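Local atomic coordinates of serine protease p27 (Human astrovirus 1, PDB entry 2W5E), a protein that acts as a serine protease that cleaves the viral polyprotein into its functional products. Residues A[37-42]-A[67-72]; A[114-119]-A[129-134]; A[118-121]-A[125-128]. All blocks are in the same frame, centred on the assembly; numbering follows the deposited sequence.

Interaction 1 of 3, residues A[37-42]-A[67-72]; sequences HVVGNN and AFITCP
Inside the N-terminal beta-barrel of this chymotrypsin-like protease, Val39 at the end of the short helix 36-39 packs onto Ala67 and Ile69 of strand 66-70. The helix is the element that carries the catalytic His37, and the strand begins immediately after the catalytic Asp65, so the contact ties the helix carrying His37 to the strand that directly follows Asp65. It is purely apolar and small, burying 99 Å² in all, and no hydrogen bond links the segments. A single methyl does most of the work: Val39 CG2 lies 3.8 Å from Ala67 CB and also 3.8 Å from Ile69 CD1. Ala67 and Ile69, two apart on the strand, face the same way, and CG2 bridges them. Val39 is turned (chi1 151°) so that CG2 stands roughly opposite its own carbonyl carbon and faces the strand. Val39 CB itself comes 4.1 Å from Ala67 CB, whereas the Val39 and Ile69 side chains run past one another in opposite directions. Val58 and Thr34 also touch Val39, and Ile16 and Ala56 touch Ile69, which places the cluster among the interior side chains of the barrel. Strand 66-70 is itself held in the sheet by backbone hydrogen bonds between Ala67 and Thr34 and between Ile69 and Ile32. Past Val39 the helix ends at Gly40, which takes a positive phi, and the chain reverses in a type II' turn closed by the bond from Asn42 N to Val39 O, 3.2 Å long.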
ATOM      1  N   HIS A  37       1.798  -0.289  36.075  1.00 31.53           N
ATOM      2  CA  HIS A  37       2.109  -1.489  36.865  1.00 32.44           C
ATOM      3  C   HIS A  37       2.848  -2.594  36.094  1.00 32.65           C
ATOM      4  O   HIS A  37       3.400  -3.508  36.701  1.00 32.46           O
ATOM      5  CB  HIS A  37       0.873  -2.028  37.602  1.00 32.76           C
ATOM      6  CG  HIS A  37      -0.089  -2.772  36.731  1.00 33.61           C
ATOM      7  ND1 HIS A  37      -1.135  -2.154  36.078  1.00 34.41           N
ATOM      8  CD2 HIS A  37      -0.180  -4.088  36.428  1.00 33.95           C
ATOM      9  CE1 HIS A  37      -1.823  -3.056  35.402  1.00 34.45           C
ATOM     10  NE2 HIS A  37      -1.266  -4.238  35.600  1.00 35.33           N
ATOM     11  N   VAL A  38       2.860  -2.503  34.765  1.00 32.76           N
ATOM     12  CA  VAL A  38       3.645  -3.424  33.934  1.00 33.10           C
ATOM     13  C   VAL A  38       5.143  -3.115  34.074  1.00 33.65           C
ATOM     14  O   VAL A  38       5.978  -4.021  34.123  1.00 33.22           O
ATOM     15  CB  VAL A  38       3.205  -3.355  32.445  1.00 33.09           C
ATOM     16  CG1 VAL A  38       4.153  -4.144  31.545  1.00 32.54           C
ATOM     17  CG2 VAL A  38       1.782  -3.862  32.297  1.00 32.67           C
ATOM     18  N   VAL A  39       5.454  -1.827  34.147  1.00 34.19           N
ATOM     19  CA  VAL A  39       6.820  -1.343  34.320  1.00 35.26           C
ATOM     20  C   VAL A  39       7.277  -1.491  35.782  1.00 35.84           C
ATOM     21  O   VAL A  39       8.419  -1.888  36.047  1.00 35.56           O
ATOM     22  CB  VAL A  39       6.931   0.120  33.809  1.00 35.33           C
ATOM     23  CG1 VAL A  39       7.994   0.901  34.537  1.00 35.68           C
ATOM     24  CG2 VAL A  39       7.161   0.137  32.298  1.00 35.45           C
ATOM     25  N   GLY A  40       6.374  -1.191  36.716  1.00 36.26           N
ATOM     26  CA  GLY A  40       6.666  -1.262  38.150  1.00 37.06           C
ATOM     27  C   GLY A  40       7.810  -0.344  38.539  1.00 37.44           C
ATOM     28  O   GLY A  40       7.826   0.829  38.162  1.00 37.27           O
ATOM     29  N   ASN A  41       8.770  -0.891  39.282  1.00 37.90           N
ATOM     30  CA  ASN A  41       9.949  -0.141  39.725  1.00 38.36           C
ATOM     31  C   ASN A  41      11.209  -0.508  38.932  1.00 38.26           C
ATOM     32  O   ASN A  41      12.322  -0.494  39.461  1.00 37.96           O
ATOM     33  CB  ASN A  41      10.176  -0.329  41.230  1.00 38.63           C
ATOM     34  CG  ASN A  41       8.989   0.127  42.058  1.00 39.65           C
ATOM     35  OD1 ASN A  41       8.534   1.262  41.941  1.00 39.87           O
ATOM     36  ND2 ASN A  41       8.482  -0.762  42.898  1.00 40.42           N
ATOM     37  N   ASN A  42      11.013  -0.838  37.658  1.00 37.94           N
ATOM     38  CA  ASN A  42      12.106  -1.169  36.757  1.00 37.80           C
ATOM     39  C   ASN A  42      12.331  -0.032  35.760  1.00 37.51           C
ATOM     40  O   ASN A  42      11.556   0.121  34.816  1.00 36.91           O
ATOM     41  CB  ASN A  42      11.790  -2.462  36.001  1.00 37.92           C
ATOM     42  CG  ASN A  42      11.441  -3.618  36.925  1.00 38.64           C
ATOM     43  OD1 ASN A  42      10.266  -3.910  37.164  1.00 38.74           O
ATOM     44  ND2 ASN A  42      12.460  -4.282  37.446  1.00 37.90           N
ATOM     45  N   ALA A  67       2.813   4.330  31.399  1.00 34.91           N
ATOM     46  CA  ALA A  67       4.267   4.461  31.316  1.00 34.03           C
ATOM     47  C   ALA A  67       4.730   4.653  29.870  1.00 33.45           C
ATOM     48  O   ALA A  67       4.224   4.006  28.954  1.00 32.80           O
ATOM     49  CB  ALA A  67       4.945   3.246  31.939  1.00 34.07           C
ATOM     50  N   PHE A  68       5.695   5.550  29.680  1.00 32.72           N
ATOM     51  CA  PHE A  68       6.290   5.783  28.369  1.00 31.97           C
ATOM     52  C   PHE A  68       7.743   5.318  28.356  1.00 31.47           C
ATOM     53  O   PHE A  68       8.560   5.768  29.160  1.00 30.84           O
ATOM     54  CB  PHE A  68       6.184   7.262  27.972  1.00 32.04           C
ATOM     55  CG  PHE A  68       4.770   7.744  27.800  1.00 32.08           C
ATOM     56  CD1 PHE A  68       4.122   7.628  26.570  1.00 32.53           C
ATOM     57  CD2 PHE A  68       4.084   8.314  28.865  1.00 32.08           C
ATOM     58  CE1 PHE A  68       2.805   8.065  26.410  1.00 32.07           C
ATOM     59  CE2 PHE A  68       2.771   8.755  28.715  1.00 32.79           C
ATOM     60  CZ  PHE A  68       2.131   8.633  27.480  1.00 32.43           C
ATOM     61  N   ILE A  69       8.040   4.414  27.431  1.00 30.76           N
ATOM     62  CA  ILE A  69       9.356   3.813  27.281  1.00 30.44           C
ATOM     63  C   ILE A  69       9.952   4.261  25.941  1.00 30.33           C
ATOM     64  O   ILE A  69       9.279   4.206  24.917  1.00 30.03           O
ATOM     65  CB  ILE A  69       9.245   2.264  27.322  1.00 30.14           C
ATOM     66  CG1 ILE A  69       8.664   1.801  28.667  1.00 30.40           C
ATOM     67  CG2 ILE A  69      10.587   1.603  27.029  1.00 30.17           C
ATOM     68  CD1 ILE A  69       7.996   0.444  28.629  1.00 29.51           C
ATOM     69  N   THR A  70      11.208   4.708  25.951  1.00 29.90           N
ATOM     70  CA  THR A  70      11.906   5.062  24.711  1.00 29.59           C
ATOM     71  C   THR A  70      12.107   3.811  23.851  1.00 29.04           C
ATOM     72  O   THR A  70      12.661   2.813  24.319  1.00 28.93           O
ATOM     73  CB  THR A  70      13.260   5.767  25.010  1.00 29.89           C
ATOM     74  OG1 THR A  70      13.014   6.969  25.751  1.00 30.26           O
ATOM     75  CG2 THR A  70      14.007   6.115  23.722  1.00 30.01           C
ATOM     76  N   CYS A  71      11.616   3.842  22.609  1.00 28.25           N
ATOM     77  CA  CYS A  71      11.821   2.717  21.699  1.00 28.10           C
ATOM     78  C   CYS A  71      13.308   2.584  21.387  1.00 28.30           C
ATOM     79  O   CYS A  71      13.948   3.570  21.014  1.00 28.56           O
ATOM     80  CB  CYS A  71      11.016   2.863  20.402  1.00 28.09           C
ATOM     81  SG  CYS A  71      11.097   1.407  19.322  1.00 26.78           S
ATOM     82  N   PRO A  72      13.868   1.373  21.571  1.00 28.44           N
ATOM     83  CA  PRO A  72      15.261   1.108  21.215  1.00 28.43           C
ATOM     84  C   PRO A  72      15.559   1.505  19.769  1.00 28.40           C
ATOM     85  O   PRO A  72      14.723   1.296  18.886  1.00 28.26           O
ATOM     86  CB  PRO A  72      15.382  -0.405  21.390  1.00 28.21           C
ATOM     87  CG  PRO A  72      14.384  -0.731  22.429  1.00 28.52           C
ATOM     88  CD  PRO A  72      13.224   0.186  22.168  1.00 28.50           C
TER

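Interaction 2 of 3, residues A[114-119]-A[129-134]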
ATOM      1  N   ASN A 114     -12.349   9.390  33.506  1.00 43.13           N
ATOM      2  CA  ASN A 114     -11.151   9.039  32.738  1.00 42.54           C
ATOM      3  C   ASN A 114     -11.037   7.537  32.476  1.00 41.60           C
ATOM      4  O   ASN A 114     -10.017   7.061  31.972  1.00 41.50           O
ATOM      5  CB  ASN A 114      -9.888   9.547  33.446  1.00 42.92           C
ATOM      6  CG  ASN A 114      -9.547  10.979  33.075  1.00 44.25           C
ATOM      7  OD1 ASN A 114      -9.624  11.369  31.905  1.00 45.86           O
ATOM      8  ND2 ASN A 114      -9.155  11.769  34.070  1.00 45.56           N
ATOM      9  N   THR A 115     -12.098   6.807  32.808  1.00 40.33           N
ATOM     10  CA  THR A 115     -12.110   5.351  32.728  1.00 39.20           C
ATOM     11  C   THR A 115     -13.049   4.850  31.635  1.00 38.25           C
ATOM     12  O   THR A 115     -14.192   5.302  31.516  1.00 38.22           O
ATOM     13  CB  THR A 115     -12.487   4.731  34.092  1.00 39.27           C
ATOM     14  OG1 THR A 115     -11.489   5.085  35.058  1.00 40.09           O
ATOM     15  CG2 THR A 115     -12.576   3.209  34.011  1.00 39.38           C
ATOM     16  N   LEU A 116     -12.547   3.910  30.841  1.00 36.98           N
ATOM     17  CA  LEU A 116     -13.321   3.254  29.798  1.00 35.83           C
ATOM     18  C   LEU A 116     -13.576   1.808  30.222  1.00 35.26           C
ATOM     19  O   LEU A 116     -12.643   1.098  30.602  1.00 35.02           O
ATOM     20  CB  LEU A 116     -12.548   3.324  28.476  1.00 35.79           C
ATOM     21  CG  LEU A 116     -13.209   3.110  27.112  1.00 35.91           C
ATOM     22  CD1 LEU A 116     -14.362   4.075  26.873  1.00 35.57           C
ATOM     23  CD2 LEU A 116     -12.165   3.253  26.015  1.00 35.61           C
ATOM     24  N   SER A 117     -14.841   1.391  30.188  1.00 34.44           N
ATOM     25  CA  SER A 117     -15.228   0.016  30.515  1.00 33.71           C
ATOM     26  C   SER A 117     -15.787  -0.698  29.299  1.00 32.97           C
ATOM     27  O   SER A 117     -16.483  -0.095  28.486  1.00 32.82           O
ATOM     28  CB  SER A 117     -16.259  -0.008  31.639  1.00 33.79           C
ATOM     29  OG  SER A 117     -15.703   0.521  32.824  1.00 35.39           O
ATOM     30  N   TYR A 118     -15.484  -1.990  29.193  1.00 32.16           N
ATOM     31  CA  TYR A 118     -15.786  -2.784  28.004  1.00 31.73           C
ATOM     32  C   TYR A 118     -15.661  -4.259  28.345  1.00 32.11           C
ATOM     33  O   TYR A 118     -14.871  -4.642  29.218  1.00 31.87           O
ATOM     34  CB  TYR A 118     -14.809  -2.441  26.863  1.00 31.12           C
ATOM     35  CG  TYR A 118     -13.377  -2.312  27.344  1.00 30.04           C
ATOM     36  CD1 TYR A 118     -12.520  -3.412  27.355  1.00 29.06           C
ATOM     37  CD2 TYR A 118     -12.890  -1.094  27.813  1.00 29.08           C
ATOM     38  CE1 TYR A 118     -11.215  -3.297  27.819  1.00 28.67           C
ATOM     39  CE2 TYR A 118     -11.596  -0.972  28.282  1.00 28.69           C
ATOM     40  CZ  TYR A 118     -10.766  -2.080  28.280  1.00 29.16           C
ATOM     41  OH  TYR A 118      -9.481  -1.956  28.739  1.00 29.68           O
ATOM     42  N   ALA A 119     -16.439  -5.081  27.651  1.00 32.48           N
ATOM     43  CA  ALA A 119     -16.350  -6.527  27.782  1.00 33.14           C
ATOM     44  C   ALA A 119     -15.006  -7.020  27.242  1.00 33.77           C
ATOM     45  O   ALA A 119     -14.503  -6.501  26.236  1.00 33.56           O
ATOM     46  CB  ALA A 119     -17.487  -7.186  27.038  1.00 33.14           C
ATOM     47  N   ALA A 129      -2.449  -3.243  27.318  1.00 25.64           N
ATOM     48  CA  ALA A 129      -3.064  -3.368  25.988  1.00 24.85           C
ATOM     49  C   ALA A 129      -3.702  -2.065  25.499  1.00 24.25           C
ATOM     50  O   ALA A 129      -4.417  -1.400  26.249  1.00 23.74           O
ATOM     51  CB  ALA A 129      -4.094  -4.472  25.987  1.00 24.83           C
ATOM     52  N   PRO A 130      -3.448  -1.701  24.228  1.00 23.92           N
ATOM     53  CA  PRO A 130      -4.111  -0.531  23.673  1.00 23.60           C
ATOM     54  C   PRO A 130      -5.603  -0.808  23.469  1.00 23.50           C
ATOM     55  O   PRO A 130      -5.984  -1.885  22.994  1.00 23.20           O
ATOM     56  CB  PRO A 130      -3.404  -0.330  22.326  1.00 23.64           C
ATOM     57  CG  PRO A 130      -2.933  -1.697  21.945  1.00 23.74           C
ATOM     58  CD  PRO A 130      -2.564  -2.358  23.245  1.00 23.97           C
ATOM     59  N   VAL A 131      -6.430   0.151  23.860  1.00 23.56           N
ATOM     60  CA  VAL A 131      -7.858   0.103  23.576  1.00 23.79           C
ATOM     61  C   VAL A 131      -8.108   1.118  22.468  1.00 23.77           C
ATOM     62  O   VAL A 131      -7.952   2.313  22.683  1.00 23.86           O
ATOM     63  CB  VAL A 131      -8.711   0.415  24.831  1.00 23.77           C
ATOM     64  CG1 VAL A 131     -10.198   0.263  24.523  1.00 23.63           C
ATOM     65  CG2 VAL A 131      -8.322  -0.519  25.987  1.00 23.78           C
ATOM     66  N   CYS A 132      -8.474   0.627  21.285  1.00 24.15           N
ATOM     67  CA  CYS A 132      -8.606   1.469  20.085  1.00 24.62           C
ATOM     68  C   CYS A 132     -10.060   1.749  19.707  1.00 24.58           C
ATOM     69  O   CYS A 132     -10.951   1.028  20.124  1.00 23.55           O
ATOM     70  CB  CYS A 132      -7.900   0.800  18.900  1.00 24.67           C
ATOM     71  SG  CYS A 132      -6.124   0.557  19.139  1.00 26.50           S
ATOM     72  N   ASP A 133     -10.291   2.803  18.919  1.00 25.13           N
ATOM     73  CA  ASP A 133     -11.614   3.048  18.333  1.00 25.77           C
ATOM     74  C   ASP A 133     -11.851   2.136  17.122  1.00 25.90           C
ATOM     75  O   ASP A 133     -11.018   1.283  16.812  1.00 25.34           O
ATOM     76  CB  ASP A 133     -11.830   4.543  17.994  1.00 25.93           C
ATOM     77  CG  ASP A 133     -10.905   5.064  16.887  1.00 26.07           C
ATOM     78  OD1 ASP A 133     -10.316   4.275  16.116  1.00 26.15           O
ATOM     79  OD2 ASP A 133     -10.771   6.299  16.786  1.00 27.74           O
ATOM     80  N   LYS A 134     -12.984   2.321  16.441  1.00 26.45           N
ATOM     81  CA  LYS A 134     -13.355   1.486  15.282  1.00 27.25           C
ATOM     82  C   LYS A 134     -12.435   1.670  14.073  1.00 26.87           C
ATOM     83  O   LYS A 134     -12.497   0.896  13.120  1.00 26.52           O
ATOM     84  CB  LYS A 134     -14.819   1.730  14.869  1.00 27.38           C
ATOM     85  CG  LYS A 134     -15.159   3.174  14.482  1.00 28.55           C
ATOM     86  CD  LYS A 134     -16.656   3.303  14.212  1.00 29.55           C
ATOM     87  CE  LYS A 134     -17.243   4.532  14.880  1.00 33.14           C
ATOM     88  NZ  LYS A 134     -17.236   5.734  14.005  1.00 36.14           N
TER
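This is a hydrophobic contact across the interior of the C-terminal antiparallel barrel of the chymotrypsin-like fold, where Leu116 and Tyr118 of strand 115-119 meet Val131 of strand 130-132. The two strands are not neighbours in the sheet; the nearest CA atoms, those of Leu116 and Val131, are 8.9 Å apart, so side chains alone bridge the space. Val131 faces both partners from across the barrel, CG1 toward the leucine and CG2 toward the phenol end. Its CG1, anti to the backbone N (chi1 -176°), lies 3.9 Å from Leu116 CD2, and the two side chains cross at a slant. The same CG1 also sits over one face of the Tyr118 ring, 4.2 Å above the plane but displaced toward the rim. CG2 takes the phenol end, 3.7 Å from Tyr118 CZ. Leu116 and Tyr118 are alternate residues of one strand and therefore both point into the barrel, where Val94, Ala109 and Ala140 are among the residues that fill in around them and Val92 touches Val131. The tyrosine's polar tip is buried yet satisfied: its OH hydrogen-bonds to His142 ND1 of strand 138-146, which probably holds the phenol end in place beside Val131. In addition to that polar partner the hydroxyl has an apolar one, Val131 CG2, at 3.3 Å from Tyr118 OH.

Interaction 3 of 3, residues A[118-121]-A[125-128]; sequences YAVR and GMSG
The flat group in this contact is the peptide joining Val120 to Arg121, which Met126 approaches with its terminal methyl; no aromatic ring is stacked between the segments. Met126 CE comes obliquely, partly above the plane of that peptide and nearer its nitrogen end, 4.5 Å from Arg121 N. The contact belongs to the Gly-Met-Ser-Gly loop of the chymotrypsin-like fold: Met126 immediately precedes the catalytic Ser127, whose OG hydrogen-bonds to His37 NE2. In relatives of this family the backbone amides of the residues equivalent to Gly125 and Ser127 form the oxyanion hole, a role they probably share here. Met126 is what reaches from this loop to the residues just past strand 115-119. From CG on, the chain is stretched out (chi2 177°), which carries the sulfur well away from the loop backbone and alongside Val120. Val120 and Met126 lie side by side, pointing opposite ways, rather than meeting head on. Ala96 and Val98 of strand 91-98 also touch Met126, so its thioether lies in an apolar setting within the C-terminal barrel. Val120 is held by a backbone hydrogen bond with Tyr148, while the Arg121 side chain leads off to a salt bridge with Asp101 of a neighbouring subunit. No hydrogen bond crosses between the segments; the sulfur Met126 SD rests 4.0 Å from both Val120 CB and Val120 CG1.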
ATOM      1  N   TYR A 118     -15.484  -1.990  29.193  1.00 32.16           N
ATOM      2  CA  TYR A 118     -15.786  -2.784  28.004  1.00 31.73           C
ATOM      3  C   TYR A 118     -15.661  -4.259  28.345  1.00 32.11           C
ATOM      4  O   TYR A 118     -14.871  -4.642  29.218  1.00 31.87           O
ATOM      5  CB  TYR A 118     -14.809  -2.441  26.863  1.00 31.12           C
ATOM      6  CG  TYR A 118     -13.377  -2.312  27.344  1.00 30.04           C
ATOM      7  CD1 TYR A 118     -12.520  -3.412  27.355  1.00 29.06           C
ATOM      8  CD2 TYR A 118     -12.890  -1.094  27.813  1.00 29.08           C
ATOM      9  CE1 TYR A 118     -11.215  -3.297  27.819  1.00 28.67           C
ATOM     10  CE2 TYR A 118     -11.596  -0.972  28.282  1.00 28.69           C
ATOM     11  CZ  TYR A 118     -10.766  -2.080  28.280  1.00 29.16           C
ATOM     12  OH  TYR A 118      -9.481  -1.956  28.739  1.00 29.68           O
ATOM     13  N   ALA A 119     -16.439  -5.081  27.651  1.00 32.48           N
ATOM     14  CA  ALA A 119     -16.350  -6.527  27.782  1.00 33.14           C
ATOM     15  C   ALA A 119     -15.006  -7.020  27.242  1.00 33.77           C
ATOM     16  O   ALA A 119     -14.503  -6.501  26.236  1.00 33.56           O
ATOM     17  CB  ALA A 119     -17.487  -7.186  27.038  1.00 33.14           C
ATOM     18  N   VAL A 120     -14.426  -8.003  27.929  1.00 34.51           N
ATOM     19  CA  VAL A 120     -13.172  -8.626  27.491  1.00 35.42           C
ATOM     20  C   VAL A 120     -13.353 -10.132  27.312  1.00 36.16           C
ATOM     21  O   VAL A 120     -14.247 -10.730  27.908  1.00 36.15           O
ATOM     22  CB  VAL A 120     -11.968  -8.313  28.437  1.00 35.31           C
ATOM     23  CG1 VAL A 120     -11.552  -6.855  28.315  1.00 35.08           C
ATOM     24  CG2 VAL A 120     -12.276  -8.676  29.894  1.00 34.98           C
ATOM     25  N   ARG A 121     -12.504 -10.733  26.486  1.00 37.28           N
ATOM     26  CA  ARG A 121     -12.622 -12.151  26.156  1.00 38.52           C
ATOM     27  C   ARG A 121     -11.833 -13.067  27.095  1.00 39.40           C
ATOM     28  O   ARG A 121     -12.043 -14.284  27.103  1.00 39.72           O
ATOM     29  CB  ARG A 121     -12.237 -12.399  24.692  1.00 38.58           C
ATOM     30  CG  ARG A 121     -13.269 -11.887  23.681  1.00 39.02           C
ATOM     31  CD  ARG A 121     -14.490 -12.790  23.629  1.00 39.89           C
ATOM     32  NE  ARG A 121     -15.654 -12.133  23.039  1.00 41.40           N
ATOM     33  CZ  ARG A 121     -16.859 -12.690  22.937  1.00 41.92           C
ATOM     34  NH1 ARG A 121     -17.072 -13.921  23.392  1.00 41.58           N
ATOM     35  NH2 ARG A 121     -17.858 -12.011  22.380  1.00 42.48           N
ATOM     36  N   GLY A 125      -4.061 -11.851  31.844  1.00 42.30           N
ATOM     37  CA  GLY A 125      -3.259 -10.635  31.784  1.00 40.44           C
ATOM     38  C   GLY A 125      -3.326  -9.841  30.490  1.00 39.23           C
ATOM     39  O   GLY A 125      -2.687 -10.192  29.494  1.00 38.98           O
ATOM     40  N   MET A 126      -4.089  -8.754  30.525  1.00 37.82           N
ATOM     41  CA  MET A 126      -4.175  -7.824  29.400  1.00 36.53           C
ATOM     42  C   MET A 126      -3.555  -6.463  29.712  1.00 34.80           C
ATOM     43  O   MET A 126      -3.679  -5.532  28.911  1.00 34.12           O
ATOM     44  CB  MET A 126      -5.631  -7.636  28.982  1.00 36.64           C
ATOM     45  CG  MET A 126      -6.231  -8.808  28.251  1.00 36.94           C
ATOM     46  SD  MET A 126      -7.969  -8.505  27.901  1.00 38.29           S
ATOM     47  CE  MET A 126      -8.179  -9.601  26.504  1.00 38.69           C
ATOM     48  N   SER A 127      -2.896  -6.344  30.867  1.00 33.00           N
ATOM     49  CA  SER A 127      -2.331  -5.065  31.312  1.00 31.58           C
ATOM     50  C   SER A 127      -1.453  -4.424  30.238  1.00 30.19           C
ATOM     51  O   SER A 127      -0.593  -5.088  29.656  1.00 29.50           O
ATOM     52  CB  SER A 127      -1.524  -5.237  32.604  1.00 32.11           C
ATOM     53  OG  SER A 127      -2.308  -5.803  33.648  1.00 32.40           O
ATOM     54  N   GLY A 128      -1.691  -3.137  29.983  1.00 28.84           N
ATOM     55  CA  GLY A 128      -0.925  -2.366  29.003  1.00 27.51           C
ATOM     56  C   GLY A 128      -1.519  -2.333  27.598  1.00 26.62           C
ATOM     57  O   GLY A 128      -1.143  -1.487  26.786  1.00 26.26           O
TER

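In the fold
From the N terminus, interaction 1 comes first, closing the excursion through strands 44-49 and 52-60 and binding helix 36-39 into the first barrel. Interactions 2 and 3 follow in the second barrel, both starting from strand 115-119 and sharing Tyr118 and Ala119. Interaction 3 closes the short loop ahead of the catalytic serine and nests within the longer loop that interaction 2 closes on strand 130-132. The barrels meet at the active site: interactions 1 and 3 touch there through His37 NE2 and Ser127 OG, 2.7 Å apart, and through Val38 packing on Ser127, while interaction 2 stays clear of interaction 1.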